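Local coordinates for protein endoglucanase A (Clostridium cellulolyticum, PDB 1EDG) that hydrolyses internal beta-1,4-glucosidic linkages of cellulose as the catalytic domain of a family 5 endoglucanase, at residues A[5-10]-A[322-327]; A[10-15]-A[327-332]; A[29-34]-A[370-375]. All coordinates share one frame; numbering follows the deposited sequence.

Contact 1 (A[5-10]-A[322-327])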
loop_
_atom_site.group_PDB
_atom_site.type_symbol
_atom_site.label_atom_id
_atom_site.label_comp_id
_atom_site.label_asym_id
_atom_site.label_seq_id
_atom_site.Cartn_x
_atom_site.Cartn_y
_atom_site.Cartn_z
ATOM N N SER A 5 -5.021 -13.209 25.902
ATOM C CA SER A 5 -6.419 -12.926 26.212
ATOM C C SER A 5 -6.927 -11.609 25.615
ATOM O O SER A 5 -8.134 -11.339 25.629
ATOM C CB SER A 5 -6.645 -12.940 27.728
ATOM O OG SER A 5 -6.157 -11.759 28.337
ATOM N N LEU A 6 -6.018 -10.787 25.099
ATOM C CA LEU A 6 -6.411 -9.505 24.516
ATOM C C LEU A 6 -7.107 -9.648 23.165
ATOM O O LEU A 6 -7.919 -8.799 22.782
ATOM C CB LEU A 6 -5.198 -8.581 24.375
ATOM C CG LEU A 6 -4.486 -8.187 25.671
ATOM C CD1 LEU A 6 -3.385 -7.168 25.368
ATOM C CD2 LEU A 6 -5.491 -7.610 26.660
ATOM N N ILE A 7 -6.793 -10.722 22.450
ATOM C CA ILE A 7 -7.376 -10.980 21.134
ATOM C C ILE A 7 -8.859 -11.355 21.246
ATOM O O ILE A 7 -9.220 -12.310 21.941
ATOM C CB ILE A 7 -6.590 -12.094 20.405
ATOM C CG1 ILE A 7 -5.123 -11.678 20.262
ATOM C CG2 ILE A 7 -7.194 -12.370 19.034
ATOM C CD1 ILE A 7 -4.227 -12.767 19.714
ATOM N N PRO A 8 -9.742 -10.578 20.591
ATOM C CA PRO A 8 -11.184 -10.845 20.631
ATOM C C PRO A 8 -11.576 -12.100 19.860
ATOM O O PRO A 8 -10.890 -12.503 18.916
ATOM C CB PRO A 8 -11.779 -9.593 19.991
ATOM C CG PRO A 8 -10.733 -9.223 18.968
ATOM C CD PRO A 8 -9.445 -9.403 19.747
ATOM N N ASN A 9 -12.673 -12.718 20.283
ATOM C CA ASN A 9 -13.194 -13.922 19.649
ATOM C C ASN A 9 -14.277 -13.433 18.699
ATOM O O ASN A 9 -15.343 -13.004 19.141
ATOM C CB ASN A 9 -13.803 -14.845 20.707
ATOM C CG ASN A 9 -14.180 -16.206 20.151
ATOM O OD1 ASN A 9 -14.760 -16.319 19.072
ATOM N ND2 ASN A 9 -13.846 -17.254 20.894
ATOM N N LEU A 10 -13.986 -13.468 17.403
ATOM C CA LEU A 10 -14.923 -12.990 16.391
ATOM C C LEU A 10 -15.391 -14.084 15.444
ATOM O O LEU A 10 -14.621 -14.975 15.083
ATOM C CB LEU A 10 -14.272 -11.870 15.570
ATOM C CG LEU A 10 -13.692 -10.677 16.339
ATOM C CD1 LEU A 10 -12.901 -9.779 15.392
ATOM C CD2 LEU A 10 -14.798 -9.892 17.022
ATOM N N TYR A 322 -9.150 -3.431 17.644
ATOM C CA TYR A 322 -9.359 -2.690 16.401
ATOM C C TYR A 322 -8.746 -3.402 15.193
ATOM O O TYR A 322 -9.432 -3.625 14.191
ATOM C CB TYR A 322 -8.808 -1.258 16.527
ATOM C CG TYR A 322 -8.724 -0.488 15.216
ATOM C CD1 TYR A 322 -9.852 0.133 14.666
ATOM C CD2 TYR A 322 -7.513 -0.378 14.531
ATOM C CE1 TYR A 322 -9.766 0.845 13.461
ATOM C CE2 TYR A 322 -7.416 0.326 13.335
ATOM C CZ TYR A 322 -8.538 0.934 12.805
ATOM O OH TYR A 322 -8.418 1.630 11.622
ATOM N N MET A 323 -7.472 -3.778 15.272
ATOM C CA MET A 323 -6.836 -4.449 14.137
ATOM C C MET A 323 -7.462 -5.808 13.814
ATOM O O MET A 323 -7.596 -6.172 12.639
ATOM C CB MET A 323 -5.321 -4.578 14.328
ATOM C CG MET A 323 -4.555 -3.246 14.246
ATOM S SD MET A 323 -4.960 -2.237 12.765
ATOM C CE MET A 323 -4.415 -3.308 11.425
ATOM N N SER A 324 -7.848 -6.554 14.851
ATOM C CA SER A 324 -8.484 -7.869 14.658
ATOM C C SER A 324 -9.811 -7.729 13.909
ATOM O O SER A 324 -10.072 -8.456 12.943
ATOM C CB SER A 324 -8.721 -8.574 16.007
ATOM O OG SER A 324 -7.494 -8.960 16.605
ATOM N N TYR A 325 -10.630 -6.784 14.363
ATOM C CA TYR A 325 -11.934 -6.507 13.763
ATOM C C TYR A 325 -11.771 -6.008 12.317
ATOM O O TYR A 325 -12.490 -6.443 11.412
ATOM C CB TYR A 325 -12.660 -5.461 14.610
ATOM C CG TYR A 325 -14.056 -5.108 14.137
ATOM C CD1 TYR A 325 -15.159 -5.864 14.531
ATOM C CD2 TYR A 325 -14.277 -3.984 13.338
ATOM C CE1 TYR A 325 -16.447 -5.509 14.147
ATOM C CE2 TYR A 325 -15.562 -3.619 12.947
ATOM C CZ TYR A 325 -16.643 -4.384 13.355
ATOM O OH TYR A 325 -17.911 -4.008 12.977
ATOM N N TYR A 326 -10.822 -5.096 12.115
ATOM C CA TYR A 326 -10.533 -4.529 10.801
ATOM C C TYR A 326 -10.197 -5.642 9.795
ATOM O O TYR A 326 -10.801 -5.733 8.722
ATOM C CB TYR A 326 -9.361 -3.530 10.923
ATOM C CG TYR A 326 -9.092 -2.673 9.699
ATOM C CD1 TYR A 326 -8.507 -3.220 8.552
ATOM C CD2 TYR A 326 -9.400 -1.308 9.698
ATOM C CE1 TYR A 326 -8.234 -2.430 7.434
ATOM C CE2 TYR A 326 -9.127 -0.507 8.581
ATOM C CZ TYR A 326 -8.542 -1.076 7.454
ATOM O OH TYR A 326 -8.248 -0.299 6.359
ATOM N N VAL A 327 -9.253 -6.506 10.154
ATOM C CA VAL A 327 -8.844 -7.594 9.268
ATOM C C VAL A 327 -9.972 -8.608 9.022
ATOM O O VAL A 327 -10.176 -9.043 7.890
ATOM C CB VAL A 327 -7.575 -8.316 9.802
ATOM C CG1 VAL A 327 -7.244 -9.519 8.930
ATOM C CG2 VAL A 327 -6.389 -7.338 9.824
#
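The hydroxyl of S324 sits among the side chains of P8 and I7 while bonded back into its own helix. OG donates a hydrogen bond to V320 O, one turn earlier, a reach made possible by placing OG beside the backbone N (chi1 -69°). This bond satisfies the buried OG, leaving its meeting with the loop to van der Waals contact: P8 CD lies 3.7 Å from S324 OG, and I7 CG2 comes to 4.2 Å of the same atom. The closest carbon approach is P8 CG to S324 CB at 3.6 Å, so the far corner of the proline ring rests on the serine CB, with CD next to it reaching over the hydroxyl. The helix, 316-332, is the crossover between the seventh and eighth parallel strands of a TIM barrel, 303-308 and 336-339, and the loop running along its flank belongs to the N-terminal lead-in that precedes helix 21-29. Further along this loop, L10 meets the helix backbone rather than a side-chain tip. Its CD1 carries the contact, 3.8 Å from Y325 CA and 4.0 Å from S324 O; the nearest side-chain atom is Y325 CB, 4.4 Å from L10 CD1. CD1 continues the line of the chain away from CA (chi2 171°), which lets one methyl touch the helix. The Y325 ring runs on to W274 and to Q282 and T286 of helix 279-297, leaving its CB end beside L10. Between P8 and L10 the loop backbone is held by the hydroxyl of Y374 from helix 365-374, which receives a hydrogen bond from L10 N and gives one to P8 O.

Contact 2 (A[10-15]-A[327-332])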
loop_
_atom_site.group_PDB
_atom_site.type_symbol
_atom_site.label_atom_id
_atom_site.label_comp_id
_atom_site.label_asym_id
_atom_site.label_seq_id
_atom_site.Cartn_x
_atom_site.Cartn_y
_atom_site.Cartn_z
ATOM N N LEU A 10 -13.986 -13.468 17.403
ATOM C CA LEU A 10 -14.923 -12.990 16.391
ATOM C C LEU A 10 -15.391 -14.084 15.444
ATOM O O LEU A 10 -14.621 -14.975 15.083
ATOM C CB LEU A 10 -14.272 -11.870 15.570
ATOM C CG LEU A 10 -13.692 -10.677 16.339
ATOM C CD1 LEU A 10 -12.901 -9.779 15.392
ATOM C CD2 LEU A 10 -14.798 -9.892 17.022
ATOM N N GLN A 11 -16.663 -14.013 15.064
ATOM C CA GLN A 11 -17.263 -14.956 14.127
ATOM C C GLN A 11 -18.057 -14.139 13.105
ATOM O O GLN A 11 -19.286 -14.087 13.151
ATOM C CB GLN A 11 -18.184 -15.941 14.855
ATOM C CG GLN A 11 -17.460 -16.920 15.763
ATOM C CD GLN A 11 -16.424 -17.754 15.020
ATOM O OE1 GLN A 11 -16.698 -18.312 13.947
ATOM N NE2 GLN A 11 -15.226 -17.847 15.590
ATOM N N ILE A 12 -17.342 -13.470 12.206
ATOM C CA ILE A 12 -17.964 -12.636 11.179
ATOM C C ILE A 12 -18.364 -13.485 9.972
ATOM O O ILE A 12 -17.539 -14.214 9.416
ATOM C CB ILE A 12 -16.994 -11.524 10.701
ATOM C CG1 ILE A 12 -16.398 -10.775 11.902
ATOM C CG2 ILE A 12 -17.712 -10.556 9.768
ATOM C CD1 ILE A 12 -17.426 -10.178 12.849
ATOM N N PRO A 13 -19.645 -13.419 9.568
ATOM C CA PRO A 13 -20.154 -14.183 8.423
ATOM C C PRO A 13 -19.444 -13.809 7.120
ATOM O O PRO A 13 -19.277 -12.627 6.808
ATOM C CB PRO A 13 -21.625 -13.772 8.371
ATOM C CG PRO A 13 -21.946 -13.432 9.793
ATOM C CD PRO A 13 -20.730 -12.651 10.205
ATOM N N GLN A 14 -19.023 -14.821 6.372
ATOM C CA GLN A 14 -18.347 -14.623 5.092
ATOM C C GLN A 14 -19.374 -14.226 4.028
ATOM O O GLN A 14 -20.446 -14.828 3.937
ATOM C CB GLN A 14 -17.634 -15.919 4.680
ATOM C CG GLN A 14 -17.094 -15.956 3.240
ATOM C CD GLN A 14 -15.848 -15.105 3.032
ATOM O OE1 GLN A 14 -14.849 -15.258 3.740
ATOM N NE2 GLN A 14 -15.894 -14.217 2.048
ATOM N N LYS A 15 -19.068 -13.192 3.250
ATOM C CA LYS A 15 -19.974 -12.749 2.195
ATOM C C LYS A 15 -19.648 -13.490 0.907
ATOM O O LYS A 15 -18.565 -14.055 0.771
ATOM C CB LYS A 15 -19.869 -11.237 1.991
ATOM C CG LYS A 15 -20.333 -10.443 3.195
ATOM C CD LYS A 15 -20.432 -8.964 2.891
ATOM C CE LYS A 15 -20.888 -8.167 4.114
ATOM N NZ LYS A 15 -22.270 -8.512 4.576
ATOM N N VAL A 327 -9.253 -6.506 10.154
ATOM C CA VAL A 327 -8.844 -7.594 9.268
ATOM C C VAL A 327 -9.972 -8.608 9.022
ATOM O O VAL A 327 -10.176 -9.043 7.890
ATOM C CB VAL A 327 -7.575 -8.316 9.802
ATOM C CG1 VAL A 327 -7.244 -9.519 8.930
ATOM C CG2 VAL A 327 -6.389 -7.338 9.824
ATOM N N ALA A 328 -10.705 -8.963 10.075
ATOM C CA ALA A 328 -11.814 -9.912 9.955
ATOM C C ALA A 328 -12.900 -9.383 9.016
ATOM O O ALA A 328 -13.402 -10.117 8.165
ATOM C CB ALA A 328 -12.404 -10.217 11.326
ATOM N N GLN A 329 -13.260 -8.111 9.166
ATOM C CA GLN A 329 -14.284 -7.499 8.321
ATOM C C GLN A 329 -13.829 -7.424 6.861
ATOM O O GLN A 329 -14.625 -7.616 5.942
ATOM C CB GLN A 329 -14.654 -6.108 8.845
ATOM C CG GLN A 329 -15.377 -6.113 10.196
ATOM C CD GLN A 329 -16.774 -6.725 10.136
ATOM O OE1 GLN A 329 -17.350 -6.907 9.062
ATOM N NE2 GLN A 329 -17.326 -7.042 11.296
ATOM N N ALA A 330 -12.544 -7.160 6.647
ATOM C CA ALA A 330 -12.013 -7.096 5.284
ATOM C C ALA A 330 -12.027 -8.494 4.651
ATOM O O ALA A 330 -12.443 -8.665 3.499
ATOM C CB ALA A 330 -10.587 -6.516 5.282
ATOM N N LYS A 331 -11.602 -9.501 5.415
ATOM C CA LYS A 331 -11.557 -10.879 4.929
ATOM C C LYS A 331 -12.947 -11.368 4.505
ATOM O O LYS A 331 -13.092 -12.042 3.478
ATOM C CB LYS A 331 -10.946 -11.790 6.007
ATOM C CG LYS A 331 -10.694 -13.232 5.588
ATOM C CD LYS A 331 -11.891 -14.098 5.906
ATOM C CE LYS A 331 -11.650 -15.555 5.581
ATOM N NZ LYS A 331 -12.920 -16.323 5.761
ATOM N N ALA A 332 -13.962 -11.005 5.282
ATOM C CA ALA A 332 -15.343 -11.399 4.987
ATOM C C ALA A 332 -15.811 -10.847 3.639
ATOM O O ALA A 332 -16.751 -11.370 3.045
ATOM C CB ALA A 332 -16.280 -10.924 6.104
#
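Q14 leaves its backbone with CG anti to N (chi1 169°) and then bends at chi2 (74°), turning its amide toward the end of helix 316-332, while K331 makes a similar departure and a bend of its own to carry its ammonium up to meet it. The two chains cross at about a right angle, and K331 NZ donates to Q14 OE1 at 3.0 Å, nearly along the C=O axis. The other end of the same amide is used as well: Q14 NE2 gives a nearly straight hydrogen bond of 3.0 Å to K15 O, in the amide plane and on a lone pair of that carbonyl. Held at both ends, the amide is fixed in its rotation, and the lysine charge probably polarises its carbonyl. Next to it the backbone joins in, K15 N bonding to A332 O at 3.0 Å and so using a carbonyl near the C-terminal end of the helix. The other half is built around I12, whose aliphatic branches lie across the Q329 amide and on two alanine methyls. Its CD1 is 3.5 Å from Q329 NE2, CG1 rests 4.1 Å from A328 CB, and CG2 lies 4.0 Å from A332 CB, so one branched residue spans a turn of helix. L10 CD1, two residues earlier in the loop, touches the same A328 CB, and P13 O approaches A332 CB at 3.5 Å. Beyond the helix, Q329 and A330 pack on M289 of helix 279-297. The arrangement is that of an N-terminal extension laid along the outside of a (beta/alpha)8 barrel, here following the seventh barrel helix to its end.

Contact 3 (A[29-34]-A[370-375])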
loop_
_atom_site.group_PDB
_atom_site.type_symbol
_atom_site.label_atom_id
_atom_site.label_comp_id
_atom_site.label_asym_id
_atom_site.label_seq_id
_atom_site.Cartn_x
_atom_site.Cartn_y
_atom_site.Cartn_z
ATOM N N LEU A 29 -2.235 -14.008 -1.305
ATOM C CA LEU A 29 -1.333 -13.004 -0.732
ATOM C C LEU A 29 -1.417 -13.044 0.796
ATOM O O LEU A 29 -0.477 -12.647 1.499
ATOM C CB LEU A 29 -1.679 -11.599 -1.246
ATOM C CG LEU A 29 -1.745 -11.355 -2.763
ATOM C CD1 LEU A 29 -1.784 -9.862 -3.026
ATOM C CD2 LEU A 29 -0.566 -11.945 -3.471
ATOM N N ARG A 30 -2.574 -13.497 1.281
ATOM C CA ARG A 30 -2.895 -13.689 2.699
ATOM C C ARG A 30 -2.949 -12.488 3.652
ATOM O O ARG A 30 -4.002 -12.198 4.233
ATOM C CB ARG A 30 -2.035 -14.807 3.298
ATOM C CG ARG A 30 -2.603 -15.335 4.603
ATOM C CD ARG A 30 -1.807 -16.493 5.157
ATOM N NE ARG A 30 -2.454 -17.054 6.342
ATOM C CZ ARG A 30 -1.834 -17.311 7.490
ATOM N NH1 ARG A 30 -0.537 -17.058 7.626
ATOM N NH2 ARG A 30 -2.512 -17.833 8.503
ATOM N N LEU A 31 -1.806 -11.835 3.848
ATOM C CA LEU A 31 -1.685 -10.675 4.735
ATOM C C LEU A 31 -0.350 -10.039 4.361
ATOM O O LEU A 31 0.624 -10.753 4.120
ATOM C CB LEU A 31 -1.656 -11.123 6.206
ATOM C CG LEU A 31 -1.541 -10.039 7.280
ATOM C CD1 LEU A 31 -2.787 -9.174 7.297
ATOM C CD2 LEU A 31 -1.331 -10.685 8.642
ATOM N N GLY A 32 -0.297 -8.714 4.309
ATOM C CA GLY A 32 0.948 -8.060 3.933
ATOM C C GLY A 32 1.578 -7.136 4.964
ATOM O O GLY A 32 0.938 -6.706 5.924
ATOM N N TRP A 33 2.834 -6.784 4.717
ATOM C CA TRP A 33 3.583 -5.901 5.596
ATOM C C TRP A 33 4.328 -4.885 4.714
ATOM O O TRP A 33 4.857 -5.249 3.664
ATOM C CB TRP A 33 4.581 -6.738 6.400
ATOM C CG TRP A 33 5.421 -5.974 7.364
ATOM C CD1 TRP A 33 5.070 -5.562 8.615
ATOM C CD2 TRP A 33 6.787 -5.594 7.181
ATOM N NE1 TRP A 33 6.141 -4.955 9.229
ATOM C CE2 TRP A 33 7.206 -4.956 8.369
ATOM C CE3 TRP A 33 7.701 -5.734 6.128
ATOM C CZ2 TRP A 33 8.507 -4.458 8.535
ATOM C CZ3 TRP A 33 8.997 -5.240 6.293
ATOM C CH2 TRP A 33 9.383 -4.611 7.490
ATOM N N ASN A 34 4.328 -3.618 5.124
ATOM C CA ASN A 34 5.018 -2.549 4.391
ATOM C C ASN A 34 6.423 -2.298 4.938
ATOM O O ASN A 34 6.592 -2.156 6.148
ATOM C CB ASN A 34 4.278 -1.221 4.552
ATOM C CG ASN A 34 3.182 -1.021 3.539
ATOM O OD1 ASN A 34 3.454 -0.680 2.393
ATOM N ND2 ASN A 34 1.931 -1.157 3.974
ATOM N N GLY A 370 -3.342 -11.245 16.236
ATOM C CA GLY A 370 -4.767 -11.063 16.015
ATOM C C GLY A 370 -5.036 -10.908 14.523
ATOM O O GLY A 370 -6.010 -11.448 13.992
ATOM N N MET A 371 -4.151 -10.187 13.833
ATOM C CA MET A 371 -4.283 -9.988 12.390
ATOM C C MET A 371 -4.105 -11.304 11.625
ATOM O O MET A 371 -4.873 -11.606 10.714
ATOM C CB MET A 371 -3.271 -8.957 11.888
ATOM C CG MET A 371 -3.536 -7.550 12.396
ATOM S SD MET A 371 -2.254 -6.394 11.864
ATOM C CE MET A 371 -2.569 -6.313 10.079
ATOM N N VAL A 372 -3.087 -12.081 11.988
ATOM C CA VAL A 372 -2.838 -13.357 11.324
ATOM C C VAL A 372 -4.010 -14.318 11.547
ATOM O O VAL A 372 -4.439 -15.018 10.628
ATOM C CB VAL A 372 -1.519 -14.006 11.816
ATOM C CG1 VAL A 372 -1.339 -15.381 11.189
ATOM C CG2 VAL A 372 -0.342 -13.120 11.448
ATOM N N LYS A 373 -4.553 -14.302 12.756
ATOM C CA LYS A 373 -5.670 -15.169 13.106
ATOM C C LYS A 373 -6.899 -14.927 12.223
ATOM O O LYS A 373 -7.569 -15.871 11.812
ATOM C CB LYS A 373 -6.019 -14.973 14.585
ATOM C CG LYS A 373 -7.243 -15.721 15.058
ATOM C CD LYS A 373 -7.411 -15.562 16.560
ATOM C CE LYS A 373 -8.759 -16.097 17.017
ATOM N NZ LYS A 373 -9.021 -17.463 16.484
ATOM N N TYR A 374 -7.155 -13.667 11.883
ATOM C CA TYR A 374 -8.318 -13.329 11.081
ATOM C C TYR A 374 -8.092 -13.086 9.591
ATOM O O TYR A 374 -9.037 -12.775 8.861
ATOM C CB TYR A 374 -9.063 -12.169 11.736
ATOM C CG TYR A 374 -9.662 -12.579 13.063
ATOM C CD1 TYR A 374 -10.692 -13.523 13.115
ATOM C CD2 TYR A 374 -9.167 -12.075 14.265
ATOM C CE1 TYR A 374 -11.209 -13.957 14.331
ATOM C CE2 TYR A 374 -9.678 -12.504 15.494
ATOM C CZ TYR A 374 -10.698 -13.448 15.518
ATOM O OH TYR A 374 -11.192 -13.897 16.726
ATOM N N ALA A 375 -6.858 -13.261 9.131
ATOM C CA ALA A 375 -6.546 -13.085 7.715
ATOM C C ALA A 375 -7.011 -14.321 6.940
ATOM O O ALA A 375 -7.597 -15.237 7.520
ATOM C CB ALA A 375 -5.049 -12.877 7.533
#
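L31 fills the tight inner half of this contact, its side chain directed at helix 365-374 with CG anti to the backbone N (chi1 -180°). One methyl, CD1, lies 4.0 Å from M371 CE; the other, CD2, meets V372 CG2 at 3.8 Å, so the two branches divide between neighbouring helix residues, and both side chains cross that of L31 at about a right angle. Nearer the backbone, L31 CB touches A375 CB at 4.0 Å, and R30 O closes on that same A375 CB at 3.5 Å. The outer side has fewer contacts and is only partly buried: the extended R30 chain passes V372, its guanidinium set obliquely to V372 CG1, which is 3.8 Å from R30 NH2. Its polar atoms look past the helix, NE bonding to F376 O and NH1 weakly to G74 O. R30, the first residue to leave helical geometry after helix 21-29, has positive phi and starts the turn into strand 32-34, which pairs with strand 336-339 through G32. The turn leading into the first strand thus packs on the last helix, as expected beside the seam of a TIM barrel's first and last strands.

In the fold
The three contacts lie on the same side of the domain, their centres 11 to 13 Å apart. Contacts 1 and 2 are consecutive lengths of one run: the N-terminal loop 5-15 follows helix 316-332 from its middle to its end, with L10 touching the helix in both. Contact 3 lies deeper, where R30 and L31, just ahead of strand 32-34, meet helix 365-374. Helix 365-374 also packs on helix 316-332, and Y374, whose hydroxyl reaches the loop of contact 1, joins the layers. Along the chain, segments 5-15 and 29-34 pair with 322-332 and 370-375 in the same order, so early and late residues meet on one barrel flank, contact 3 beside the seam of first and last strands.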